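Local coordinates for uncharacterized protein conserved in bacteria (Streptococcus suis, PDB 4FZ4) that probably helps the bacterium attach to host cells, as a surface-antigen domain inferred to bind glycosaminoglycans, at residues A4-V9 and M59-K64; K11-L16 and G71-F76; P27-A32 and Y85-A90; S36-L41 and L110-G115; N100-E105 and G139-R144. All coordinates share one frame; numbering follows the deposited sequence.

Contact 1: A4-V9 and M59-K64; sequences AKVEEV and MKADDK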
# COMPACT_ATOMS: atom_id res chain seq x y z
N ALA A 4 12.05 -7.57 24.81
CA ALA A 4 11.46 -8.33 23.71
C ALA A 4 10.37 -7.50 23.07
O ALA A 4 9.98 -7.73 21.92
CB ALA A 4 10.88 -9.64 24.25
N LYS A 5 9.89 -6.51 23.82
CA LYS A 5 8.84 -5.61 23.38
C LYS A 5 9.35 -4.55 22.39
O LYS A 5 8.76 -4.35 21.33
CB LYS A 5 8.21 -4.92 24.60
CG LYS A 5 7.23 -3.79 24.28
CD LYS A 5 6.84 -3.05 25.56
CE LYS A 5 5.95 -1.84 25.27
NZ LYS A 5 5.61 -1.09 26.51
N VAL A 6 10.45 -3.89 22.75
CA VAL A 6 11.03 -2.85 21.90
C VAL A 6 11.65 -3.39 20.61
O VAL A 6 11.57 -2.74 19.57
CB VAL A 6 12.11 -2.04 22.66
CG1 VAL A 6 11.49 -1.31 23.85
CG2 VAL A 6 13.23 -2.95 23.11
N GLU A 7 12.28 -4.55 20.69
CA GLU A 7 12.90 -5.14 19.51
C GLU A 7 11.80 -5.56 18.55
O GLU A 7 11.96 -5.51 17.33
CB GLU A 7 13.76 -6.34 19.89
CG GLU A 7 15.18 -5.95 20.23
CD GLU A 7 15.86 -5.20 19.10
OE1 GLU A 7 15.89 -5.73 17.96
OE2 GLU A 7 16.36 -4.08 19.33
N GLU A 8 10.67 -5.96 19.13
CA GLU A 8 9.51 -6.36 18.36
C GLU A 8 9.22 -5.21 17.41
O GLU A 8 8.79 -5.40 16.27
CB GLU A 8 8.33 -6.58 19.30
CG GLU A 8 7.13 -7.26 18.69
CD GLU A 8 5.94 -7.29 19.63
OE1 GLU A 8 5.01 -8.09 19.40
OE2 GLU A 8 5.94 -6.50 20.61
N VAL A 9 9.47 -4.00 17.89
CA VAL A 9 9.25 -2.78 17.12
C VAL A 9 10.35 -2.51 16.09
O VAL A 9 10.06 -2.33 14.91
CB VAL A 9 9.15 -1.56 18.06
CG1 VAL A 9 8.94 -0.29 17.26
CG2 VAL A 9 8.00 -1.76 19.03
N MET A 59 12.39 5.64 20.36
CA MET A 59 11.28 5.40 21.27
C MET A 59 11.67 4.30 22.25
O MET A 59 12.25 3.29 21.86
CB MET A 59 10.03 4.99 20.49
CG MET A 59 8.81 4.65 21.34
SD MET A 59 7.35 4.18 20.36
CE MET A 59 7.67 2.43 20.12
N LYS A 60 11.34 4.50 23.53
CA LYS A 60 11.64 3.53 24.57
C LYS A 60 10.41 2.80 25.09
O LYS A 60 9.30 3.34 25.10
CB LYS A 60 12.38 4.21 25.72
CG LYS A 60 11.83 5.58 26.07
CD LYS A 60 12.82 6.36 26.92
CE LYS A 60 14.14 6.55 26.19
NZ LYS A 60 13.96 7.27 24.89
N ALA A 61 10.62 1.56 25.53
CA ALA A 61 9.58 0.68 26.05
C ALA A 61 8.46 1.31 26.88
O ALA A 61 7.32 0.84 26.84
CB ALA A 61 10.23 -0.45 26.84
N ASP A 62 8.78 2.34 27.65
CA ASP A 62 7.78 2.97 28.51
C ASP A 62 7.10 4.19 27.92
O ASP A 62 6.57 5.02 28.66
CB ASP A 62 8.42 3.36 29.84
CG ASP A 62 9.55 4.37 29.67
OD1 ASP A 62 9.29 5.49 29.18
OD2 ASP A 62 10.70 4.03 30.03
N ASP A 63 7.09 4.31 26.60
CA ASP A 63 6.47 5.48 25.98
C ASP A 63 4.95 5.44 26.14
O ASP A 63 4.32 4.38 26.01
CB ASP A 63 6.82 5.56 24.49
CG ASP A 63 6.81 6.99 23.98
OD1 ASP A 63 7.90 7.51 23.66
OD2 ASP A 63 5.72 7.59 23.91
N LYS A 64 4.36 6.59 26.44
CA LYS A 64 2.91 6.67 26.62
C LYS A 64 2.22 6.35 25.31
O LYS A 64 1.19 5.67 25.28
CB LYS A 64 2.49 8.07 27.06
CG LYS A 64 0.99 8.22 27.24
CD LYS A 64 0.61 9.59 27.76
CE LYS A 64 -0.87 9.65 28.11
NZ LYS A 64 -1.75 9.43 26.93

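Contact 2: K11-L16 and G71-F76; sequences KVVKEL and GDLNDF. Unlike the reference sequence in segment 11-16: Val-12 (reference Leu).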
# COMPACT_ATOMS: atom_id res chain seq x y z
N LYS A 11 12.10 -4.35 14.62
CA LYS A 11 11.92 -5.29 13.53
C LYS A 11 10.83 -4.80 12.58
O LYS A 11 11.05 -4.72 11.37
CB LYS A 11 11.56 -6.67 14.09
CG LYS A 11 11.63 -7.79 13.07
CD LYS A 11 11.07 -9.09 13.64
CE LYS A 11 9.56 -9.03 13.78
NZ LYS A 11 9.09 -7.92 14.67
N VAL A 12 9.66 -4.47 13.12
CA VAL A 12 8.56 -3.96 12.30
C VAL A 12 9.07 -2.80 11.47
O VAL A 12 8.72 -2.66 10.29
CB VAL A 12 7.38 -3.49 13.17
CG1 VAL A 12 6.23 -3.03 12.29
CG2 VAL A 12 6.93 -4.61 14.08
N VAL A 13 9.91 -1.96 12.07
CA VAL A 13 10.50 -0.82 11.37
C VAL A 13 11.32 -1.36 10.19
O VAL A 13 11.14 -0.95 9.05
CB VAL A 13 11.43 -0.00 12.29
CG1 VAL A 13 12.39 0.86 11.46
CG2 VAL A 13 10.61 0.90 13.18
N LYS A 14 12.22 -2.29 10.50
CA LYS A 14 13.08 -2.91 9.51
C LYS A 14 12.26 -3.63 8.45
O LYS A 14 12.66 -3.69 7.29
CB LYS A 14 14.06 -3.88 10.19
CG LYS A 14 15.06 -3.19 11.12
CD LYS A 14 16.06 -4.18 11.70
CE LYS A 14 17.13 -3.48 12.54
NZ LYS A 14 16.59 -2.83 13.77
N GLU A 15 11.12 -4.19 8.84
CA GLU A 15 10.29 -4.87 7.85
C GLU A 15 9.75 -3.78 6.92
O GLU A 15 9.67 -3.97 5.70
CB GLU A 15 9.13 -5.59 8.52
CG GLU A 15 8.51 -6.67 7.64
CD GLU A 15 7.14 -7.13 8.12
OE1 GLU A 15 6.96 -7.33 9.34
OE2 GLU A 15 6.24 -7.30 7.26
N LEU A 16 9.41 -2.63 7.50
CA LEU A 16 8.89 -1.52 6.70
C LEU A 16 9.96 -0.96 5.79
O LEU A 16 9.67 -0.44 4.71
CB LEU A 16 8.36 -0.42 7.60
CG LEU A 16 7.11 -0.78 8.38
CD1 LEU A 16 6.94 0.22 9.52
CD2 LEU A 16 5.89 -0.78 7.45
N GLY A 71 0.62 0.88 16.26
CA GLY A 71 -0.51 0.70 15.38
C GLY A 71 -0.31 1.43 14.06
O GLY A 71 -0.68 0.92 13.00
N ASP A 72 0.28 2.62 14.14
CA ASP A 72 0.55 3.44 12.95
C ASP A 72 1.51 2.72 12.00
O ASP A 72 1.39 2.81 10.77
CB ASP A 72 1.14 4.79 13.36
CG ASP A 72 0.07 5.80 13.76
OD1 ASP A 72 -0.90 5.40 14.44
OD2 ASP A 72 0.21 6.99 13.42
N LEU A 73 2.48 2.03 12.58
CA LEU A 73 3.44 1.29 11.77
C LEU A 73 2.69 0.21 11.02
O LEU A 73 2.91 0.01 9.82
CB LEU A 73 4.53 0.69 12.65
CG LEU A 73 5.44 1.71 13.35
CD1 LEU A 73 6.70 0.99 13.85
CD2 LEU A 73 5.83 2.82 12.40
N ASN A 74 1.79 -0.48 11.71
CA ASN A 74 0.99 -1.53 11.09
C ASN A 74 0.14 -0.99 9.94
O ASN A 74 0.07 -1.61 8.88
CB ASN A 74 0.07 -2.19 12.11
CG ASN A 74 0.83 -2.99 13.14
OD1 ASN A 74 1.72 -3.78 12.80
ND2 ASN A 74 0.48 -2.81 14.41
N ASP A 75 -0.50 0.16 10.13
CA ASP A 75 -1.33 0.71 9.07
C ASP A 75 -0.44 1.09 7.88
O ASP A 75 -0.83 0.89 6.73
CB ASP A 75 -2.11 1.94 9.55
CG ASP A 75 -3.08 1.62 10.69
OD1 ASP A 75 -3.41 0.43 10.91
OD2 ASP A 75 -3.54 2.57 11.37
N PHE A 76 0.75 1.60 8.16
CA PHE A 76 1.68 2.01 7.11
C PHE A 76 1.94 0.86 6.14
O PHE A 76 1.94 1.04 4.92
CB PHE A 76 2.99 2.49 7.74
CG PHE A 76 3.91 3.16 6.76
CD1 PHE A 76 3.41 3.89 5.69
CD2 PHE A 76 5.29 3.05 6.91
CE1 PHE A 76 4.26 4.50 4.77
CE2 PHE A 76 6.16 3.65 6.00
CZ PHE A 76 5.64 4.37 4.93

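Contact 3: P27-A32 and Y85-A90; sequences PSYGDA and YIRQVA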
# COMPACT_ATOMS: atom_id res chain seq x y z
N PRO A 27 7.66 0.97 -10.54
CA PRO A 27 7.51 2.28 -11.20
C PRO A 27 6.36 3.11 -10.62
O PRO A 27 5.33 2.55 -10.23
CB PRO A 27 7.25 1.90 -12.66
CG PRO A 27 7.98 0.59 -12.81
CD PRO A 27 7.63 -0.12 -11.53
N SER A 28 6.53 4.43 -10.56
CA SER A 28 5.47 5.29 -10.05
C SER A 28 4.52 5.60 -11.20
O SER A 28 4.95 5.70 -12.35
CB SER A 28 6.04 6.59 -9.48
OG SER A 28 5.02 7.37 -8.87
N TYR A 29 3.23 5.76 -10.90
CA TYR A 29 2.22 6.03 -11.92
C TYR A 29 2.34 7.42 -12.55
O TYR A 29 1.75 7.68 -13.60
CB TYR A 29 0.83 5.84 -11.33
CG TYR A 29 0.73 6.28 -9.89
CD1 TYR A 29 0.77 7.63 -9.55
CD2 TYR A 29 0.68 5.34 -8.86
CE1 TYR A 29 0.77 8.04 -8.21
CE2 TYR A 29 0.68 5.73 -7.52
CZ TYR A 29 0.73 7.08 -7.20
OH TYR A 29 0.76 7.48 -5.88
N GLY A 30 3.08 8.31 -11.91
CA GLY A 30 3.25 9.65 -12.46
C GLY A 30 2.25 10.71 -12.01
O GLY A 30 1.63 10.60 -10.95
N ASP A 31 2.10 11.74 -12.84
CA ASP A 31 1.20 12.86 -12.54
C ASP A 31 -0.15 12.81 -13.24
O ASP A 31 -0.89 13.80 -13.23
CB ASP A 31 1.89 14.19 -12.89
CG ASP A 31 3.11 14.47 -12.04
OD1 ASP A 31 2.99 14.45 -10.79
OD2 ASP A 31 4.19 14.73 -12.61
N ALA A 32 -0.50 11.68 -13.86
CA ALA A 32 -1.79 11.58 -14.52
C ALA A 32 -2.88 11.94 -13.51
O ALA A 32 -2.75 11.66 -12.31
CB ALA A 32 -2.01 10.18 -15.04
N TYR A 85 0.04 -1.86 -5.18
CA TYR A 85 -0.99 -2.36 -6.08
C TYR A 85 -1.31 -1.33 -7.16
O TYR A 85 -1.38 -1.66 -8.34
CB TYR A 85 -2.28 -2.65 -5.31
CG TYR A 85 -2.20 -3.85 -4.40
CD1 TYR A 85 -1.15 -4.76 -4.51
CD2 TYR A 85 -3.21 -4.11 -3.46
CE1 TYR A 85 -1.10 -5.90 -3.73
CE2 TYR A 85 -3.17 -5.26 -2.68
CZ TYR A 85 -2.11 -6.15 -2.82
OH TYR A 85 -2.08 -7.33 -2.10
N ILE A 86 -1.50 -0.08 -6.76
CA ILE A 86 -1.84 0.94 -7.73
C ILE A 86 -0.71 1.21 -8.73
O ILE A 86 -0.97 1.42 -9.92
CB ILE A 86 -2.29 2.25 -7.02
CG1 ILE A 86 -3.59 1.97 -6.26
CG2 ILE A 86 -2.58 3.34 -8.06
CD1 ILE A 86 -4.13 3.16 -5.50
N ARG A 87 0.54 1.20 -8.27
CA ARG A 87 1.65 1.39 -9.19
C ARG A 87 1.64 0.29 -10.22
O ARG A 87 1.94 0.53 -11.39
CB ARG A 87 3.00 1.39 -8.46
CG ARG A 87 3.38 2.73 -7.85
CD ARG A 87 4.81 2.75 -7.33
NE ARG A 87 4.96 3.74 -6.27
CZ ARG A 87 6.11 4.04 -5.68
NH1 ARG A 87 7.23 3.43 -6.04
NH2 ARG A 87 6.13 4.94 -4.71
N GLN A 88 1.28 -0.93 -9.80
CA GLN A 88 1.24 -2.07 -10.73
C GLN A 88 0.14 -1.95 -11.77
O GLN A 88 0.37 -2.15 -12.95
CB GLN A 88 1.08 -3.38 -9.95
CG GLN A 88 2.33 -3.81 -9.15
CD GLN A 88 2.06 -5.06 -8.31
OE1 GLN A 88 1.76 -6.13 -8.85
NE2 GLN A 88 2.16 -4.93 -6.99
N VAL A 89 -1.07 -1.60 -11.33
CA VAL A 89 -2.19 -1.45 -12.25
C VAL A 89 -1.91 -0.31 -13.24
O VAL A 89 -2.19 -0.43 -14.43
CB VAL A 89 -3.48 -1.14 -11.50
CG1 VAL A 89 -4.63 -1.00 -12.49
CG2 VAL A 89 -3.76 -2.25 -10.50
N ALA A 90 -1.36 0.79 -12.75
CA ALA A 90 -1.04 1.92 -13.62
C ALA A 90 -0.20 1.39 -14.77
O ALA A 90 -0.47 1.66 -15.93
CB ALA A 90 -0.26 2.97 -12.86

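Contact 4: S36-L41 and L110-G115; sequences SYQKAL and LKQDEG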
# COMPACT_ATOMS: atom_id res chain seq x y z
N SER A 36 -3.83 11.34 -9.20
CA SER A 36 -3.53 12.56 -8.46
C SER A 36 -3.91 12.45 -7.00
O SER A 36 -3.20 12.95 -6.12
CB SER A 36 -4.26 13.74 -9.10
OG SER A 36 -5.63 13.45 -9.29
N TYR A 37 -5.04 11.79 -6.72
CA TYR A 37 -5.48 11.63 -5.35
C TYR A 37 -4.60 10.63 -4.57
O TYR A 37 -4.16 10.92 -3.46
CB TYR A 37 -6.95 11.19 -5.32
CG TYR A 37 -7.50 11.07 -3.91
CD1 TYR A 37 -7.33 9.91 -3.18
CD2 TYR A 37 -8.16 12.14 -3.31
CE1 TYR A 37 -7.81 9.79 -1.88
CE2 TYR A 37 -8.64 12.04 -2.01
CZ TYR A 37 -8.46 10.86 -1.30
OH TYR A 37 -8.97 10.74 -0.04
N GLN A 38 -4.35 9.46 -5.15
CA GLN A 38 -3.51 8.45 -4.50
C GLN A 38 -2.09 9.00 -4.31
O GLN A 38 -1.45 8.76 -3.29
CB GLN A 38 -3.45 7.17 -5.35
CG GLN A 38 -2.34 6.19 -4.93
CD GLN A 38 -2.53 5.60 -3.54
OE1 GLN A 38 -1.65 4.92 -3.01
NE2 GLN A 38 -3.69 5.86 -2.95
N LYS A 39 -1.62 9.76 -5.30
CA LYS A 39 -0.28 10.35 -5.25
C LYS A 39 -0.10 11.21 -4.00
O LYS A 39 0.83 10.99 -3.22
CB LYS A 39 -0.05 11.20 -6.50
CG LYS A 39 1.32 11.84 -6.58
CD LYS A 39 1.43 12.77 -7.77
CE LYS A 39 2.76 13.51 -7.75
NZ LYS A 39 2.96 14.27 -6.48
N ALA A 40 -1.00 12.17 -3.80
CA ALA A 40 -0.93 13.05 -2.64
C ALA A 40 -1.24 12.29 -1.37
O ALA A 40 -0.74 12.62 -0.29
CB ALA A 40 -1.90 14.22 -2.80
N LEU A 41 -2.08 11.26 -1.48
CA LEU A 41 -2.44 10.47 -0.31
C LEU A 41 -1.20 9.68 0.13
O LEU A 41 -0.81 9.71 1.30
CB LEU A 41 -3.58 9.51 -0.65
CG LEU A 41 -4.28 8.89 0.56
CD1 LEU A 41 -4.78 10.00 1.47
CD2 LEU A 41 -5.43 8.00 0.09
N LEU A 110 -9.86 -0.79 -6.33
CA LEU A 110 -8.58 -0.23 -5.92
C LEU A 110 -8.46 1.28 -6.02
O LEU A 110 -7.86 1.91 -5.15
CB LEU A 110 -7.45 -0.89 -6.72
CG LEU A 110 -7.41 -2.42 -6.62
CD1 LEU A 110 -6.74 -3.01 -7.85
CD2 LEU A 110 -6.71 -2.84 -5.35
N LYS A 111 -9.03 1.86 -7.07
CA LYS A 111 -8.94 3.31 -7.26
C LYS A 111 -9.31 4.05 -5.99
O LYS A 111 -10.36 3.81 -5.41
CB LYS A 111 -9.85 3.77 -8.41
CG LYS A 111 -9.75 5.26 -8.67
CD LYS A 111 -10.58 5.71 -9.86
CE LYS A 111 -10.44 7.22 -10.04
NZ LYS A 111 -11.17 7.73 -11.24
N GLN A 112 -8.44 4.96 -5.58
CA GLN A 112 -8.63 5.77 -4.38
C GLN A 112 -9.23 7.12 -4.76
O GLN A 112 -8.73 7.80 -5.66
CB GLN A 112 -7.29 5.99 -3.67
CG GLN A 112 -6.57 4.72 -3.27
CD GLN A 112 -7.23 4.01 -2.11
OE1 GLN A 112 -7.34 4.56 -1.01
NE2 GLN A 112 -7.67 2.78 -2.34
N ASP A 113 -10.30 7.51 -4.06
CA ASP A 113 -10.99 8.78 -4.31
C ASP A 113 -11.56 9.33 -3.02
O ASP A 113 -11.80 8.58 -2.07
CB ASP A 113 -12.14 8.58 -5.31
CG ASP A 113 -11.73 8.88 -6.75
OD1 ASP A 113 -12.49 8.51 -7.67
OD2 ASP A 113 -10.66 9.51 -6.96
N GLU A 114 -11.78 10.64 -2.98
CA GLU A 114 -12.34 11.25 -1.78
C GLU A 114 -13.62 10.47 -1.49
O GLU A 114 -14.46 10.28 -2.37
CB GLU A 114 -12.65 12.73 -2.02
CG GLU A 114 -12.87 13.57 -0.74
CD GLU A 114 -14.23 13.36 -0.12
OE1 GLU A 114 -15.24 13.41 -0.86
OE2 GLU A 114 -14.30 13.15 1.11
N GLY A 115 -13.74 10.00 -0.26
CA GLY A 115 -14.90 9.21 0.12
C GLY A 115 -14.49 7.75 0.15
O GLY A 115 -14.43 7.15 1.23
O HOH W 1 -6.47 8.52 -7.35

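Contact 5: N100-E105 and G139-R144; sequences NTIEEE and GRIKQR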
# COMPACT_ATOMS: atom_id res chain seq x y z
N ASN A 100 -11.29 -3.86 -20.65
CA ASN A 100 -12.31 -3.60 -19.65
C ASN A 100 -12.04 -4.17 -18.27
O ASN A 100 -12.01 -3.43 -17.29
CB ASN A 100 -13.66 -4.10 -20.16
CG ASN A 100 -14.27 -3.17 -21.21
OD1 ASN A 100 -15.31 -3.47 -21.80
ND2 ASN A 100 -13.63 -2.03 -21.43
N THR A 101 -11.83 -5.48 -18.20
CA THR A 101 -11.57 -6.14 -16.92
C THR A 101 -10.63 -5.35 -16.00
O THR A 101 -10.96 -5.09 -14.84
CB THR A 101 -11.02 -7.54 -17.16
OG1 THR A 101 -11.84 -8.21 -18.13
CG2 THR A 101 -11.02 -8.35 -15.85
N ILE A 102 -9.47 -4.95 -16.52
CA ILE A 102 -8.50 -4.19 -15.72
C ILE A 102 -9.09 -2.87 -15.23
O ILE A 102 -8.97 -2.51 -14.05
CB ILE A 102 -7.21 -3.90 -16.51
CG1 ILE A 102 -6.58 -5.20 -17.01
CG2 ILE A 102 -6.23 -3.14 -15.62
CD1 ILE A 102 -5.31 -5.00 -17.83
N GLU A 103 -9.71 -2.14 -16.15
CA GLU A 103 -10.31 -0.85 -15.83
C GLU A 103 -11.42 -1.01 -14.80
O GLU A 103 -11.55 -0.21 -13.87
CB GLU A 103 -10.88 -0.19 -17.08
CG GLU A 103 -10.01 -0.31 -18.33
CD GLU A 103 -8.59 0.22 -18.14
OE1 GLU A 103 -8.45 1.34 -17.60
OE2 GLU A 103 -7.63 -0.47 -18.55
N GLU A 104 -12.22 -2.06 -14.96
CA GLU A 104 -13.34 -2.34 -14.07
C GLU A 104 -12.93 -2.77 -12.66
O GLU A 104 -13.49 -2.27 -11.67
CB GLU A 104 -14.23 -3.42 -14.68
CG GLU A 104 -14.81 -3.05 -16.03
CD GLU A 104 -15.32 -4.26 -16.80
OE1 GLU A 104 -15.89 -4.06 -17.90
OE2 GLU A 104 -15.15 -5.39 -16.31
N GLU A 105 -11.98 -3.70 -12.56
CA GLU A 105 -11.52 -4.16 -11.25
C GLU A 105 -10.91 -2.97 -10.53
O GLU A 105 -11.22 -2.69 -9.37
CB GLU A 105 -10.49 -5.28 -11.41
CG GLU A 105 -11.03 -6.57 -12.03
CD GLU A 105 -11.76 -7.46 -11.05
OE1 GLU A 105 -12.08 -7.00 -9.94
OE2 GLU A 105 -12.03 -8.63 -11.40
N GLY A 139 -5.55 -9.90 -7.70
CA GLY A 139 -5.38 -11.24 -8.22
C GLY A 139 -6.12 -11.45 -9.52
O GLY A 139 -5.59 -12.00 -10.48
N ARG A 140 -7.36 -10.99 -9.57
CA ARG A 140 -8.16 -11.14 -10.78
C ARG A 140 -7.52 -10.35 -11.92
O ARG A 140 -7.42 -10.82 -13.04
CB ARG A 140 -9.59 -10.68 -10.53
CG ARG A 140 -10.34 -11.59 -9.52
CD ARG A 140 -11.85 -11.32 -9.53
NE ARG A 140 -12.17 -9.98 -9.03
CZ ARG A 140 -12.34 -9.68 -7.74
NH1 ARG A 140 -12.24 -10.63 -6.82
NH2 ARG A 140 -12.59 -8.43 -7.38
N ILE A 141 -7.06 -9.15 -11.61
CA ILE A 141 -6.41 -8.34 -12.62
C ILE A 141 -5.23 -9.12 -13.20
O ILE A 141 -5.02 -9.13 -14.42
CB ILE A 141 -5.93 -7.00 -12.02
CG1 ILE A 141 -7.12 -6.08 -11.81
CG2 ILE A 141 -4.87 -6.36 -12.91
CD1 ILE A 141 -6.75 -4.67 -11.40
N LYS A 142 -4.47 -9.78 -12.33
CA LYS A 142 -3.32 -10.55 -12.77
C LYS A 142 -3.66 -11.77 -13.62
O LYS A 142 -2.86 -12.20 -14.46
CB LYS A 142 -2.45 -10.93 -11.57
CG LYS A 142 -1.64 -9.75 -11.07
CD LYS A 142 -0.76 -10.08 -9.89
CE LYS A 142 0.09 -8.87 -9.47
NZ LYS A 142 0.79 -9.14 -8.17
N GLN A 143 -4.85 -12.34 -13.41
CA GLN A 143 -5.26 -13.47 -14.23
C GLN A 143 -5.50 -12.92 -15.63
O GLN A 143 -5.15 -13.55 -16.62
CB GLN A 143 -6.56 -14.07 -13.71
CG GLN A 143 -6.40 -14.86 -12.44
CD GLN A 143 -7.45 -15.96 -12.32
OE1 GLN A 143 -8.62 -15.75 -12.65
NE2 GLN A 143 -7.03 -17.13 -11.84
N ARG A 144 -6.11 -11.74 -15.70
CA ARG A 144 -6.40 -11.08 -16.97
C ARG A 144 -5.10 -10.93 -17.74
O ARG A 144 -4.92 -11.48 -18.83
CB ARG A 144 -7.00 -9.70 -16.72
CG ARG A 144 -8.23 -9.37 -17.54
CD ARG A 144 -7.98 -9.34 -19.03
NE ARG A 144 -8.37 -10.58 -19.68
CZ ARG A 144 -8.61 -10.69 -20.99
NH1 ARG A 144 -8.50 -9.63 -21.77
NH2 ARG A 144 -8.96 -11.86 -21.50

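Contact 1: A4-V9 and M59-K64
Lys-5 reaches from helix 3-23 to the backbone of Ala-61. CB leaves the helix toward the loop, and CG stands anti to the backbone N (chi1 172°). With the rest of the chain fully extended, CD passes alongside the methyl of Ala-61 at the limit of contact, CE comes to 3.4 Å from Ala-61 O, and NZ donates to that same Ala-61 O at 2.6 Å, lying in the carbonyl plane. One turn of helix further on, Val-9 CG1 meets Met-59 CE at 4.1 Å, the two side chains crossing at about a right angle; between these two points Val-6 CG1 presses on Ala-61 CB at 3.4 Å. Lys-5 also makes a cation-pi contact with Phe-66, at the start of helix 66-95. A type I turn from Lys-60 to Asp-63 presents the accepting carbonyl. Because the acceptor is a main-chain oxygen, the charged hydrogen bond that ties this loop to the N-terminal helix depends on the backbone course of the turn and not on a loop side chain.

Contact 2: K11-L16 and G71-F76
Both leucines at the centre of this contact, Leu-16 and Leu-73, hold CG anti to their carbonyl carbon (chi1 near -65° in both), which sends their branches into the space between helices 3-23 and 66-95. Phe-76 takes the other course, with CG anti to the backbone N (chi1 -170°), which carries its ring to Leu-16. The two leucines meet at about a right angle: Leu-16 CD1 lies 4.0 Å from Leu-73 CB and equally near its CD2 branch. The other methyl of Leu-16, CD2, approaches Phe-76 CD2 at 3.9 Å, obliquely to the ring. Leu-73 is also met by two valines, since Val-13 CG2 touches its CD1 at 4.0 Å and Val-12 CG1 its CB at 4.1 Å. No hydrogen bond joins the segments; apolar side chains do the work. Met-53 of helix 36-55 touches Val-13, Leu-16 and Phe-76, bringing a third helix to the same apolar layer. The segment axes approach to 10.4 Å and run nearly parallel, 22° apart. Such a seam of leucine, valine and phenylalanine is characteristic of the core of a helical bundle, here in a domain assigned to glycosaminoglycan binding.

Contact 3: P27-A32 and Y85-A90
Tyr-29, Ile-86 and Ala-90 form the buried part of this contact, with Tyr-29 CB and Ala-90 CB 3.4 Å apart. A chi1 of 36° places the tyrosine ring between its own backbone N and carbonyl carbon, so that its CD2 lies 3.9 Å from Ile-86 CG2 and equally near Arg-87 CG. The phenol end is fixed by a hydrogen bond from Tyr-29 OH to Glu-83. The aliphatic stem of Arg-87 also packs closely, running past the carbonyl of Pro-27 with CD 3.0 Å from Pro-27 O. The solvent side is looser: exposed Ser-28 sets its CB over one face of the guanidinium group, and no hydrogen bond spans the two segments. Arg-87 instead forms a salt bridge through NE to Glu-83 and donates from NH1 to Val-26 O. The loop 27-32 lies along one flank of helix 66-95, with Tyr-29 touching Gln-38 and Arg-87 touching Trp-42, both of helix 36-55, while Val-89 on the same helical turn packs against helices 100-110 and 123-152.

Contact 4: S36-L41 and L110-G115
The ring of Tyr-37 lies against the backbone of the loop at Asp-113 and Glu-114. With CG anti to the backbone N (chi1 -177°), the side chain reaches away from helix 36-55 and brings one face over that main chain: Tyr-37 CE2 is 3.6 Å from Glu-114 N, and Tyr-37 CZ 3.9 Å from Asp-113 C. Nearer the helix, Tyr-37 CD1 comes to 3.5 Å from Gln-112 O, which lies obliquely to the ring. Gln-112 points its side chain toward the helix, where its CB and CG lie beside the Gln-38 side chain, and Leu-41 CD2 comes up across it at about a right angle. A water joins the two backbones, accepting from Gln-38 N at 3.2 Å and donating to Gln-112 O at 2.9 Å. The arrangement is that of an all-helical domain whose long connecting loop, between helices 100-110 and 123-152, lies across the first turns of another helix. Bent at chi2 (-72°), Gln-112 turns its amide back along its own segment, and NE2 donates to Leu-110 O at 2.9 Å with an N-H...O angle of 161°. Its OE1 accepts from Ile-118 N, so both ends of the buried amide are engaged by main-chain groups. Further out, Tyr-37 OH is hydrogen-bonded to Ser-117 OG, which holds the far end of the ring, and Ile-86 of helix 66-95 backs both glutamines.

Contact 5: N100-E105 and G139-R144
Glu-105 and Arg-140 make a bidentate salt bridge in which the arginine presents its side, through NE and NH2, to the two carboxylate oxygens. Arg-140 NE donates to Glu-105 OE2 at 2.7 Å, with OE2 close to the guanidinium plane, and Arg-140 NH2 donates to Glu-105 OE1 at 3.0 Å. Both oxygens are met on their syn sides. The fit is not quite flat, since the carboxylate and guanidinium planes stand 34° apart. Glu-105 bends at its second torsion and Arg-140 at its third, and these turns fold the two charged ends together beside the helices. Beneath the pair, the stem of Glu-105 slides past Ile-141 in the opposite direction, with Glu-105 CB 3.5 Å from Ile-141 CG1. Ile-102 faces the same isoleucine more loosely, its CG2 4.4 Å from Ile-141 CG2. At the other end, Thr-101 crosses Arg-144 at about a right angle, and Thr-101 CB comes to 3.4 Å from Arg-144 CG. The guanidinium of Arg-144 finds its charged partners elsewhere, in Asp-99 and Glu-147. Val-89 of helix 66-95 touches both isoleucines, extending the apolar packing to a third helix. The segment axes run 169° apart in direction at 9.4 Å, so an apolar strip edged by a salt bridge joins two antiparallel neighbours, as in antiparallel helical bundles.

How the contacts relate
The five contacts spread along an elongated, all-helical chain, with contacts 1 and 5 far apart, their centres about 42 Å from each other. Contacts 1 and 2 share helix 3-23 and touch, about 13 Å between centres. Helix 66-95 links contact 2 to contact 3, whose centres lie about 23 Å apart. Contacts 3, 4 and 5 gather toward the other end and touch one another in every pairing. In sequence, the segments of contacts 1 to 4 alternate, so helix 3-23, the loop after it and helix 36-55 are each joined to later parts of the chain; contact 5 opens after contacts 1, 2 and 3 have closed. Helix 66-95 supplies segments to contacts 2 and 3 and touches side chains of the others, so it adjoins all five.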